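Local coordinates for neural-cadherin (Drosophila melanogaster, PDB 3UBF), which mediates calcium-dependent, homophilic adhesion between cells, this chain being a stretch of three consecutive cadherin repeats of its ectodomain, at residues Thr68-Val73 with Arg91-Val96. Sequence-based numbering, arbitrary orientation.
Sequences TIDFWV and RVIILV
Phe71 lays the face of its ring against Val92, whose CB stands 3.6 Å from the ring centroid in a CH-pi contact, while Ile94 CD1 meets the ring edge 3.8 Å from CE1. The ring comes over its neighbour because CG sits between the backbone N and carbonyl carbon (chi1 60°). This is the tight side of an antiparallel hairpin: Ile69 packs beside Ile94 and, through CD1, against Val96 CG2, and Val44, Val46 and Phe24 from other strands close over this layer, so beta-branched and aromatic residues suit the core of the cadherin beta-sandwich. Between the strands, Ile69 with Ile94 and Phe71 with Val92 form hydrogen-bonded pairs.

The other face, only partly buried, mixes charge with apolar groups: Thr68 CG2 lies beside Ile93 CG2. Arg91, extended along its whole length, grips Asp70 side-on: NE donates to OD1 (3.2 Å) and NH2 to OD2 (2.8 Å), both on syn lone pairs, the carboxylate and guanidinium planes 5° apart. Its CB, CG and CD run across the indole face of Trp72, CB 3.7 Å from the six-membered ring's centroid. With an alanine here, the Asp70 carboxylate is likely to lose its two-pronged partner, and the indole the cover of CG and CD. The paired, nearly coplanar bonds probably fix the rotation of both charged groups, holding them together where solvent could otherwise compete.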
loop_
_atom_site.group_PDB
_atom_site.type_symbol
_atom_site.label_atom_id
_atom_site.label_comp_id
_atom_site.label_asym_id
_atom_site.label_seq_id
_atom_site.Cartn_x
_atom_site.Cartn_y
_atom_site.Cartn_z
ATOM N N THR A 68 4.232 23.945 -11.579
ATOM C CA THR A 68 4.888 24.324 -12.808
ATOM C C THR A 68 6.178 25.050 -12.480
ATOM O O THR A 68 6.278 25.738 -11.463
ATOM C CB THR A 68 3.993 25.244 -13.669
ATOM O OG1 THR A 68 3.638 26.409 -12.916
ATOM C CG2 THR A 68 2.721 24.522 -14.100
ATOM N N ILE A 69 7.179 24.864 -13.329
ATOM C CA ILE A 69 8.312 25.748 -13.324
ATOM C C ILE A 69 7.940 26.779 -14.368
ATOM O O ILE A 69 7.882 26.489 -15.568
ATOM C CB ILE A 69 9.623 25.012 -13.590
ATOM C CG1 ILE A 69 9.926 24.100 -12.392
ATOM C CG2 ILE A 69 10.756 26.007 -13.752
ATOM C CD1 ILE A 69 10.821 22.947 -12.682
ATOM N N ASP A 70 7.614 27.972 -13.876
ATOM C CA ASP A 70 7.017 29.021 -14.688
ATOM C C ASP A 70 7.964 30.212 -14.717
ATOM O O ASP A 70 8.232 30.834 -13.691
ATOM C CB ASP A 70 5.635 29.412 -14.127
ATOM C CG ASP A 70 4.743 30.119 -15.160
ATOM O OD1 ASP A 70 5.246 30.485 -16.248
ATOM O OD2 ASP A 70 3.531 30.316 -14.878
ATOM N N PHE A 71 8.477 30.521 -15.899
ATOM C CA PHE A 71 9.459 31.588 -16.040
ATOM C C PHE A 71 9.381 32.216 -17.418
ATOM O O PHE A 71 8.762 31.671 -18.326
ATOM C CB PHE A 71 10.880 31.065 -15.775
ATOM C CG PHE A 71 11.308 29.972 -16.707
ATOM C CD1 PHE A 71 10.859 28.671 -16.528
ATOM C CD2 PHE A 71 12.157 30.246 -17.775
ATOM C CE1 PHE A 71 11.260 27.650 -17.402
ATOM C CE2 PHE A 71 12.563 29.231 -18.654
ATOM C CZ PHE A 71 12.116 27.929 -18.462
ATOM N N TRP A 72 10.029 33.365 -17.553
ATOM C CA TRP A 72 10.078 34.091 -18.805
ATOM C C TRP A 72 11.507 34.106 -19.343
ATOM O O TRP A 72 12.470 34.013 -18.586
ATOM C CB TRP A 72 9.582 35.524 -18.597
ATOM C CG TRP A 72 8.092 35.663 -18.444
ATOM C CD1 TRP A 72 7.364 35.443 -17.320
ATOM C CD2 TRP A 72 7.162 36.081 -19.451
ATOM N NE1 TRP A 72 6.030 35.685 -17.562
ATOM C CE2 TRP A 72 5.880 36.079 -18.863
ATOM C CE3 TRP A 72 7.288 36.452 -20.800
ATOM C CZ2 TRP A 72 4.727 36.435 -19.573
ATOM C CZ3 TRP A 72 6.132 36.806 -21.508
ATOM C CH2 TRP A 72 4.874 36.794 -20.889
ATOM N N VAL A 73 11.635 34.211 -20.655
ATOM C CA VAL A 73 12.939 34.374 -21.271
ATOM C C VAL A 73 12.965 35.636 -22.133
ATOM O O VAL A 73 11.934 36.088 -22.630
ATOM C CB VAL A 73 13.350 33.132 -22.096
ATOM C CG1 VAL A 73 13.293 31.876 -21.225
ATOM C CG2 VAL A 73 12.463 32.976 -23.325
ATOM N N ARG A 91 7.133 33.245 -22.392
ATOM C CA ARG A 91 6.832 32.559 -21.158
ATOM C C ARG A 91 7.071 31.065 -21.344
ATOM O O ARG A 91 6.729 30.492 -22.386
ATOM C CB ARG A 91 5.388 32.836 -20.756
ATOM C CG ARG A 91 5.050 32.476 -19.334
ATOM C CD ARG A 91 3.614 32.856 -19.050
ATOM N NE ARG A 91 3.179 32.401 -17.735
ATOM C CZ ARG A 91 1.970 32.618 -17.224
ATOM N NH1 ARG A 91 1.049 33.291 -17.909
ATOM N NH2 ARG A 91 1.680 32.155 -16.018
ATOM N N VAL A 92 7.694 30.446 -20.345
ATOM C CA VAL A 92 7.892 29.002 -20.348
ATOM C C VAL A 92 7.196 28.396 -19.136
ATOM O O VAL A 92 7.408 28.828 -17.990
ATOM C CB VAL A 92 9.384 28.609 -20.381
ATOM C CG1 VAL A 92 9.538 27.113 -20.651
ATOM C CG2 VAL A 92 10.137 29.402 -21.436
ATOM N N ILE A 93 6.337 27.417 -19.406
ATOM C CA ILE A 93 5.616 26.696 -18.358
ATOM C C ILE A 93 5.944 25.224 -18.480
ATOM O O ILE A 93 5.451 24.546 -19.381
ATOM C CB ILE A 93 4.070 26.884 -18.451
ATOM C CG1 ILE A 93 3.689 28.362 -18.640
ATOM C CG2 ILE A 93 3.386 26.323 -17.208
ATOM C CD1 ILE A 93 2.172 28.616 -18.722
ATOM N N ILE A 94 6.798 24.737 -17.587
ATOM C CA ILE A 94 7.102 23.320 -17.520
ATOM C C ILE A 94 6.134 22.715 -16.525
ATOM O O ILE A 94 6.259 22.943 -15.326
ATOM C CB ILE A 94 8.540 23.058 -17.024
ATOM C CG1 ILE A 94 9.577 23.702 -17.951
ATOM C CG2 ILE A 94 8.798 21.550 -16.876
ATOM C CD1 ILE A 94 10.951 23.868 -17.299
ATOM N N LEU A 95 5.158 21.961 -17.011
ATOM C CA LEU A 95 4.306 21.191 -16.118
ATOM C C LEU A 95 5.114 20.016 -15.580
ATOM O O LEU A 95 5.590 19.202 -16.365
ATOM C CB LEU A 95 3.062 20.692 -16.847
ATOM C CG LEU A 95 2.066 19.949 -15.945
ATOM C CD1 LEU A 95 1.438 20.882 -14.900
ATOM C CD2 LEU A 95 0.994 19.225 -16.766
ATOM N N VAL A 96 5.281 19.943 -14.254
ATOM C CA VAL A 96 6.058 18.879 -13.598
ATOM C C VAL A 96 5.130 17.793 -13.060
ATOM O O VAL A 96 4.174 18.063 -12.329
ATOM C CB VAL A 96 6.939 19.429 -12.447
ATOM C CG1 VAL A 96 7.713 18.304 -11.726
ATOM C CG2 VAL A 96 7.900 20.496 -12.965
#